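Local coordinates for probable ABC transporter phosphite binding protein PhnD1 (Prochlorococcus marinus str. MIT 9301, PDB 5LQ5), which binds inorganic phosphite strongly, and methylphosphonate and phosphate only very weakly, probably as the periplasmic solute-binding component of an ABC transporter, at residues Val5-Ala10 with Glu215-Glu220; Asp85-Phe90 with Val204-Val209; Leu117-Gly122 with Lys145-Lys150. All blocks are in the same frame, centred on the assembly; numbering follows the deposited sequence. Where two conformers were deposited one is given.

Interaction 1: Val5-Ala10 with Glu215-Glu220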
# COMPACT_ATOMS: atom_id res chain seq x y z
N VAL A 5 -16.40 -19.08 5.41
CA VAL A 5 -15.89 -18.34 4.25
C VAL A 5 -14.58 -17.64 4.64
O VAL A 5 -14.52 -16.93 5.69
CB VAL A 5 -16.89 -17.28 3.80
CG1 VAL A 5 -16.33 -16.50 2.61
CG2 VAL A 5 -18.23 -17.92 3.44
N LEU A 6 -13.55 -17.83 3.83
CA LEU A 6 -12.28 -17.12 3.98
C LEU A 6 -12.43 -15.74 3.30
O LEU A 6 -12.59 -15.64 2.11
CB LEU A 6 -11.08 -17.88 3.36
CG LEU A 6 -9.69 -17.29 3.62
CD1 LEU A 6 -9.25 -17.49 5.06
CD2 LEU A 6 -8.66 -17.92 2.69
N LYS A 7 -12.31 -14.69 4.09
CA LYS A 7 -12.65 -13.34 3.68
C LYS A 7 -11.35 -12.58 3.46
O LYS A 7 -10.55 -12.43 4.36
CB LYS A 7 -13.53 -12.67 4.74
CG LYS A 7 -14.88 -13.38 4.96
CD LYS A 7 -15.60 -12.84 6.18
CE LYS A 7 -16.33 -13.95 6.93
NZ LYS A 7 -15.39 -14.80 7.71
N VAL A 8 -11.14 -12.19 2.21
CA VAL A 8 -9.98 -11.46 1.73
C VAL A 8 -10.28 -9.98 1.71
O VAL A 8 -11.35 -9.54 1.30
CB VAL A 8 -9.54 -11.95 0.33
CG1 VAL A 8 -8.44 -11.10 -0.30
CG2 VAL A 8 -9.07 -13.41 0.39
N GLY A 9 -9.35 -9.20 2.24
CA GLY A 9 -9.45 -7.73 2.22
C GLY A 9 -8.13 -7.10 1.75
O GLY A 9 -7.11 -7.79 1.52
N ALA A 10 -8.17 -5.79 1.61
CA ALA A 10 -7.02 -5.04 1.16
C ALA A 10 -7.19 -3.56 1.45
O ALA A 10 -8.28 -3.02 1.35
CB ALA A 10 -6.84 -5.22 -0.32
N GLU A 215 -7.10 -22.28 11.94
CA GLU A 215 -7.19 -23.74 12.19
C GLU A 215 -8.50 -24.19 12.83
O GLU A 215 -9.02 -25.24 12.47
CB GLU A 215 -6.05 -24.25 13.06
CG GLU A 215 -4.89 -24.74 12.23
CD GLU A 215 -3.97 -23.62 11.84
OE1 GLU A 215 -3.72 -22.74 12.69
OE2 GLU A 215 -3.50 -23.59 10.69
N ASN A 216 -9.02 -23.40 13.75
CA ASN A 216 -10.30 -23.74 14.40
C ASN A 216 -11.49 -23.77 13.44
O ASN A 216 -12.46 -24.47 13.68
CB ASN A 216 -10.61 -22.80 15.54
CG ASN A 216 -9.51 -22.76 16.58
OD1 ASN A 216 -8.90 -23.78 16.90
ND2 ASN A 216 -9.26 -21.57 17.12
N ARG A 217 -11.41 -23.00 12.37
CA ARG A 217 -12.49 -22.96 11.37
C ARG A 217 -12.22 -23.85 10.17
O ARG A 217 -13.17 -24.39 9.58
CB ARG A 217 -12.70 -21.54 10.85
CG ARG A 217 -13.12 -20.55 11.90
CD ARG A 217 -12.58 -19.18 11.56
NE ARG A 217 -13.11 -18.73 10.28
CZ ARG A 217 -12.76 -17.59 9.70
NH1 ARG A 217 -11.85 -16.80 10.27
NH2 ARG A 217 -13.29 -17.27 8.53
N PHE A 218 -10.95 -23.97 9.79
CA PHE A 218 -10.57 -24.63 8.51
C PHE A 218 -9.77 -25.92 8.64
O PHE A 218 -9.55 -26.61 7.64
CB PHE A 218 -9.85 -23.64 7.59
CG PHE A 218 -10.72 -22.47 7.16
CD1 PHE A 218 -11.76 -22.65 6.27
CD2 PHE A 218 -10.52 -21.20 7.69
CE1 PHE A 218 -12.56 -21.59 5.88
CE2 PHE A 218 -11.32 -20.13 7.31
CZ PHE A 218 -12.35 -20.32 6.40
N GLY A 219 -9.37 -26.26 9.87
CA GLY A 219 -8.64 -27.50 10.15
C GLY A 219 -7.15 -27.33 10.36
O GLY A 219 -6.56 -26.38 9.89
N GLU A 220 -6.56 -28.30 11.04
CA GLU A 220 -5.11 -28.28 11.33
C GLU A 220 -4.33 -28.22 10.02
O GLU A 220 -4.68 -28.89 9.06
CB GLU A 220 -4.65 -29.50 12.15
CG GLU A 220 -5.05 -29.47 13.62
CD GLU A 220 -6.42 -30.08 13.85
OE1 GLU A 220 -7.33 -29.75 13.06
OE2 GLU A 220 -6.58 -30.85 14.83
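Val5 meets the end of the short helix through its backbone: its O lies 3.1 Å from Arg217 NH2, at the edge of the guanidinium and near its plane, while Val5 C sits in plane at the rim of the Phe218 ring. Leu6 touches that ring by main chain and side chain, Leu6 N standing 3.8 Å from Phe218 CZ and Leu6 CD1 4.0 Å from Phe218 CE2. CG of Leu6 is anti to the backbone N (chi1 -173°), and chi2 (72°) then sets CD1 at the ring. Lys7 bends back at its last two torsions and donates from NZ to Val5 O (3.1 Å), and also to the carbonyl of Asn2. Its ammonium comes within 3.3 Å of Arg217 NH2, two positive groups whose mutual repulsion is probably eased by the Asp59 carboxylate, salt-bridged to Arg217 NH1. A methionine in place of Lys7 would probably leave the carbonyls of Val5 and Asn2 without this shared donor. Phe218 CE2 also lies 3.4 Å above the plane of the Arg217 guanidinium, toward its rim. At the surface, the end of helix 214-218 thus packs on Val5-Lys7 of strand 5-10, which runs between strands 37-40 and 60-63 in the sheet.

Interaction 2: Asp85-Phe90 with Val204-Val209. With PO3 (phosphite ion), chain B.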
# COMPACT_ATOMS: atom_id res chain seq x y z
N ASP A 85 9.06 -9.26 -3.69
CA ASP A 85 10.48 -8.86 -3.62
C ASP A 85 10.62 -7.35 -3.45
O ASP A 85 11.40 -6.90 -2.63
CB ASP A 85 11.27 -9.30 -4.86
CG ASP A 85 11.54 -10.78 -4.87
OD1 ASP A 85 12.36 -11.26 -4.05
OD2 ASP A 85 10.92 -11.49 -5.69
N ILE A 86 9.83 -6.60 -4.21
CA ILE A 86 9.87 -5.13 -4.15
C ILE A 86 9.50 -4.52 -2.79
O ILE A 86 9.98 -3.44 -2.41
CB ILE A 86 9.05 -4.46 -5.29
CG1 ILE A 86 9.37 -2.96 -5.36
CG2 ILE A 86 7.55 -4.69 -5.17
CD1 ILE A 86 10.85 -2.67 -5.49
N ASP A 87 8.68 -5.24 -2.04
CA ASP A 87 8.30 -4.77 -0.70
C ASP A 87 9.41 -4.71 0.33
O ASP A 87 9.26 -4.03 1.34
CB ASP A 87 7.10 -5.56 -0.17
CG ASP A 87 5.89 -5.39 -1.04
OD1 ASP A 87 5.53 -4.22 -1.32
OD2 ASP A 87 5.29 -6.42 -1.45
N LYS A 88 10.51 -5.42 0.08
CA LYS A 88 11.73 -5.27 0.89
C LYS A 88 12.53 -3.99 0.62
O LYS A 88 13.27 -3.55 1.49
CB LYS A 88 12.67 -6.49 0.75
CG LYS A 88 12.24 -7.70 1.60
CD LYS A 88 13.36 -8.73 1.73
CE LYS A 88 13.27 -9.83 0.71
NZ LYS A 88 14.52 -10.64 0.69
N GLU A 89 12.37 -3.44 -0.58
CA GLU A 89 13.11 -2.26 -1.08
C GLU A 89 12.18 -1.28 -1.82
O GLU A 89 12.44 -0.86 -2.97
CB GLU A 89 14.30 -2.68 -1.97
CG GLU A 89 13.92 -3.46 -3.23
CD GLU A 89 14.33 -4.92 -3.17
OE1 GLU A 89 13.95 -5.60 -2.19
OE2 GLU A 89 15.03 -5.41 -4.09
N PHE A 90 11.10 -0.92 -1.12
CA PHE A 90 10.00 -0.15 -1.72
C PHE A 90 10.38 1.34 -1.71
O PHE A 90 11.10 1.80 -0.84
CB PHE A 90 8.69 -0.40 -0.97
CG PHE A 90 7.47 -0.25 -1.83
CD1 PHE A 90 7.10 -1.27 -2.66
CD2 PHE A 90 6.71 0.93 -1.85
CE1 PHE A 90 6.05 -1.15 -3.53
CE2 PHE A 90 5.62 1.04 -2.71
CZ PHE A 90 5.30 -0.00 -3.56
N VAL A 204 10.53 -0.75 3.83
CA VAL A 204 9.67 -1.96 3.71
C VAL A 204 8.20 -1.53 3.58
O VAL A 204 7.81 -0.55 4.19
CB VAL A 204 9.83 -2.92 4.91
CG1 VAL A 204 9.21 -2.37 6.17
CG2 VAL A 204 9.21 -4.26 4.59
N ASP A 205 7.39 -2.27 2.83
CA ASP A 205 5.99 -1.87 2.66
C ASP A 205 5.00 -3.05 2.70
O ASP A 205 4.66 -3.56 3.79
CB ASP A 205 5.83 -0.95 1.44
CG ASP A 205 4.52 -0.13 1.48
OD1 ASP A 205 3.65 -0.38 2.36
OD2 ASP A 205 4.39 0.83 0.67
N TYR A 206 4.45 -3.43 1.54
CA TYR A 206 3.25 -4.24 1.55
C TYR A 206 3.46 -5.68 1.99
O TYR A 206 4.53 -6.25 1.78
CB TYR A 206 2.59 -4.27 0.18
CG TYR A 206 2.03 -2.96 -0.32
CD1 TYR A 206 0.67 -2.73 -0.29
CD2 TYR A 206 2.83 -1.98 -0.90
CE1 TYR A 206 0.11 -1.57 -0.77
CE2 TYR A 206 2.29 -0.78 -1.38
CZ TYR A 206 0.93 -0.59 -1.35
OH TYR A 206 0.43 0.61 -1.86
N HIS A 207 2.43 -6.25 2.60
CA HIS A 207 2.44 -7.64 3.04
C HIS A 207 1.07 -8.18 3.37
O HIS A 207 0.16 -7.43 3.75
CB HIS A 207 3.37 -7.81 4.24
CG HIS A 207 3.03 -7.01 5.45
ND1 HIS A 207 3.20 -5.64 5.52
CD2 HIS A 207 2.59 -7.39 6.67
CE1 HIS A 207 2.85 -5.22 6.73
NE2 HIS A 207 2.49 -6.26 7.44
N TRP A 208 0.93 -9.49 3.18
CA TRP A 208 -0.24 -10.24 3.57
C TRP A 208 -0.19 -10.57 5.04
O TRP A 208 0.82 -11.06 5.53
CB TRP A 208 -0.36 -11.55 2.81
CG TRP A 208 -0.75 -11.44 1.36
CD1 TRP A 208 0.04 -11.63 0.25
CD2 TRP A 208 -2.08 -11.18 0.87
NE1 TRP A 208 -0.71 -11.46 -0.88
CE2 TRP A 208 -2.01 -11.20 -0.53
CE3 TRP A 208 -3.29 -10.91 1.49
CZ2 TRP A 208 -3.13 -10.97 -1.32
CZ3 TRP A 208 -4.41 -10.70 0.70
CH2 TRP A 208 -4.31 -10.72 -0.69
N VAL A 209 -1.32 -10.40 5.70
CA VAL A 209 -1.52 -10.71 7.10
C VAL A 209 -2.73 -11.61 7.24
O VAL A 209 -3.79 -11.28 6.72
CB VAL A 209 -1.68 -9.45 7.97
CG1 VAL A 209 -1.84 -9.83 9.45
CG2 VAL A 209 -0.48 -8.51 7.80
P PO3 B . 0.88 1.87 1.45
O1 PO3 B . 2.30 2.23 0.90
O2 PO3 B . 0.79 1.78 3.03
O3 PO3 B . -0.21 2.82 0.87
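The phosphite pocket of this periplasmic binding protein takes two of its residues, Asp205 and Tyr206, from this contact, where the turn 85-90 backs the loop leading into strand 207-210. Asp87 grips that loop twice. Its carbonyl O accepts Asp205 N on a lone pair, 3.0 Å away and in the carbonyl plane, and also makes a CA-H...O contact with Val204. Its carboxylate takes a weak bond from Tyr206 N to OD1 (3.2 Å, 136° at the hydrogen), while Arg84 holds OD2 in a salt bridge. Phe90 is the apolar half of the backing. With CG anti to the backbone N (chi1 -151°), its ring lies against Asp205 CB and comes within 3.4 Å of Asp205 OD2 at CD2, ring and carboxylate planes almost perpendicular. Tyr206 turns an edge toward the face of Phe90 in a T-shaped pair, centroids 5.5 Å apart and planes at 66°; Phe90 CZ and Tyr206 CE2 are 3.8 Å apart. This backing probably helps to hold two ligand-facing groups in place. Asp205 OD2 lies only 2.5 Å from phosphite O1, a separation so short that one of the two acid groups probably holds a proton and donates it, while OD1 accepts from Gly65 N. Tyr206 OH stands 3.6 Å from the phosphorus and is itself hydrogen-bonded to Asp13 and Asn176. His207 ND1 fixes the loop further by donating to Asp205 O. Beyond it, strand 207-210 runs antiparallel between strands 60-63 and 79-84, and the turn 85-90 lies in the connection from strand 79-84 to strand 92-97 of the second sheet.

Interaction 3: Leu117-Gly122 with Lys145-Lys150; sequences LRFTFG and KHFKGK
Phe119 and Phe147 lie nearly parallel, planes at 8° and centroids 4.6 Å apart, but offset, so that little of one ring faces the other. They join the first strand of a beta-alpha-beta crossover to its return loop: strand 119-121, helix 127-139 and the parallel neighbour 153-154, with 145-150 in the loop after the helix. What sits over the centre of the Phe147 face is Phe119 CB, 3.5 Å from the centroid in a CH-pi contact, and Phe119 CG follows at 3.5 Å from Phe147 CZ. Having CG anti to the backbone N (chi1 -176°) carries the Phe119 ring onward past that face. Farther along, an edge of Phe119 meets Phe121, its CE2 over the centre of the Phe121 ring, so the three aromatics step along one side of strand 119-121. Phe121 and Phe147 both also rest on Leu137 of the helix. The loop is tied to the chain before the strand by one direct bond, Lys148 N to Leu117 O (2.8 Å), the donor standing well above the carbonyl plane. In the conformer given, the Arg118 chain crosses Lys148 at CG, yet the polar ends part: Arg118 forms a salt bridge with Asp171, and Lys148 NZ bonds to Asn116. Beside them a water bridges the two backbones, accepting from Phe119 N at 3.0 Å and donating to Lys148 O at 2.9 Å.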
# COMPACT_ATOMS: atom_id res chain seq x y z
N LEU A 117 3.80 25.50 -1.51
CA LEU A 117 2.99 24.90 -2.57
C LEU A 117 1.82 24.19 -1.92
O LEU A 117 1.85 23.88 -0.72
CB LEU A 117 3.79 23.91 -3.41
CG LEU A 117 4.96 24.47 -4.22
CD1 LEU A 117 5.62 23.35 -5.01
CD2 LEU A 117 4.49 25.57 -5.17
N ARG A 118 0.80 23.94 -2.72
CA ARG A 118 -0.33 23.11 -2.32
C ARG A 118 0.08 21.64 -2.48
O ARG A 118 0.38 21.18 -3.59
CB ARG A 118 -1.56 23.43 -3.15
CG ARG A 118 -2.06 24.86 -2.98
CD ARG A 118 -3.10 25.22 -4.04
NE ARG A 118 -2.55 24.93 -5.36
CZ ARG A 118 -3.28 24.69 -6.44
NH1 ARG A 118 -4.58 24.73 -6.37
NH2 ARG A 118 -2.71 24.40 -7.59
N PHE A 119 0.15 20.91 -1.37
CA PHE A 119 0.74 19.55 -1.35
C PHE A 119 -0.29 18.56 -0.81
O PHE A 119 -0.99 18.84 0.17
CB PHE A 119 2.00 19.50 -0.47
CG PHE A 119 2.69 18.18 -0.50
CD1 PHE A 119 3.65 17.92 -1.46
CD2 PHE A 119 2.31 17.17 0.35
CE1 PHE A 119 4.26 16.67 -1.55
CE2 PHE A 119 2.92 15.93 0.30
CZ PHE A 119 3.88 15.67 -0.67
N THR A 120 -0.40 17.41 -1.48
CA THR A 120 -1.25 16.31 -0.98
C THR A 120 -0.45 15.00 -0.80
O THR A 120 0.32 14.59 -1.66
CB THR A 120 -2.49 16.05 -1.83
OG1 THR A 120 -3.37 15.13 -1.15
CG2 THR A 120 -2.17 15.51 -3.23
N PHE A 121 -0.67 14.37 0.32
CA PHE A 121 -0.32 13.01 0.57
C PHE A 121 -1.45 12.10 0.09
O PHE A 121 -2.53 12.55 -0.34
CB PHE A 121 -0.18 12.79 2.08
CG PHE A 121 0.97 13.53 2.73
CD1 PHE A 121 2.29 13.14 2.53
CD2 PHE A 121 0.73 14.59 3.56
CE1 PHE A 121 3.31 13.78 3.18
CE2 PHE A 121 1.76 15.25 4.17
CZ PHE A 121 3.03 14.85 3.98
N GLY A 122 -1.20 10.81 0.15
CA GLY A 122 -2.24 9.80 0.05
C GLY A 122 -3.03 9.65 1.36
O GLY A 122 -3.22 10.62 2.08
N LYS A 145 3.24 22.45 8.11
CA LYS A 145 2.92 23.87 8.28
C LYS A 145 3.55 24.81 7.22
O LYS A 145 3.14 25.94 7.08
CB LYS A 145 3.31 24.34 9.67
CG LYS A 145 4.82 24.35 9.88
CD LYS A 145 5.14 24.85 11.26
CE LYS A 145 6.64 25.01 11.39
NZ LYS A 145 6.97 25.02 12.84
N HIS A 146 4.55 24.31 6.50
CA HIS A 146 5.23 25.09 5.43
C HIS A 146 4.51 25.09 4.10
O HIS A 146 4.89 25.82 3.19
CB HIS A 146 6.64 24.59 5.22
CG HIS A 146 7.52 24.79 6.42
ND1 HIS A 146 8.41 23.83 6.86
CD2 HIS A 146 7.63 25.82 7.29
CE1 HIS A 146 9.04 24.27 7.93
NE2 HIS A 146 8.58 25.47 8.22
N PHE A 147 3.54 24.21 3.94
CA PHE A 147 2.76 24.18 2.72
C PHE A 147 1.76 25.32 2.67
O PHE A 147 1.41 25.90 3.70
CB PHE A 147 2.08 22.83 2.56
CG PHE A 147 3.05 21.66 2.39
CD1 PHE A 147 4.09 21.71 1.47
CD2 PHE A 147 2.88 20.49 3.11
CE1 PHE A 147 4.95 20.64 1.31
CE2 PHE A 147 3.72 19.42 2.93
CZ PHE A 147 4.76 19.49 2.04
N LYS A 148 1.33 25.63 1.45
CA LYS A 148 0.26 26.61 1.20
C LYS A 148 -0.96 26.19 2.04
O LYS A 148 -1.39 25.03 2.00
CB LYS A 148 -0.04 26.71 -0.33
CG LYS A 148 -1.02 27.80 -0.76
CD LYS A 148 -0.44 29.19 -0.60
CE LYS A 148 0.48 29.60 -1.72
NZ LYS A 148 1.07 30.95 -1.45
N GLY A 149 -1.47 27.11 2.85
CA GLY A 149 -2.57 26.80 3.79
C GLY A 149 -2.19 26.20 5.14
O GLY A 149 -3.05 25.95 5.98
N LYS A 150 -0.89 26.00 5.35
CA LYS A 150 -0.28 25.40 6.58
C LYS A 150 -0.86 24.01 6.87
O LYS A 150 -0.92 23.53 8.01
CB LYS A 150 -0.38 26.35 7.79
CG LYS A 150 -0.08 27.81 7.44
CD LYS A 150 0.84 28.51 8.43
CE LYS A 150 1.20 29.90 7.91
NZ LYS A 150 2.42 30.45 8.58
O HOH W 1 -1.12 22.33 0.92

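How the interactions relate
The three contacts are nested along the chain, 117-122 with 145-150 inside the loop closed by interaction 2, and that inside the loop closed by interaction 1. Interactions 1 and 2 share the six-stranded sheet and have centres about 23 Å apart; Trp208 packs on Val8 and Gly9, and strand 207-210 is followed in the chain by helix 214-218. Interaction 3 belongs to the five-stranded sheet, its centre about 28 Å from that of interaction 2 and 42 Å from that of interaction 1, on the opposite side of the chain's centre from the latter. Phosphite lies between the two halves, so interaction 2 shapes the pocket while interactions 1 and 3 lie farther out in the two lobes.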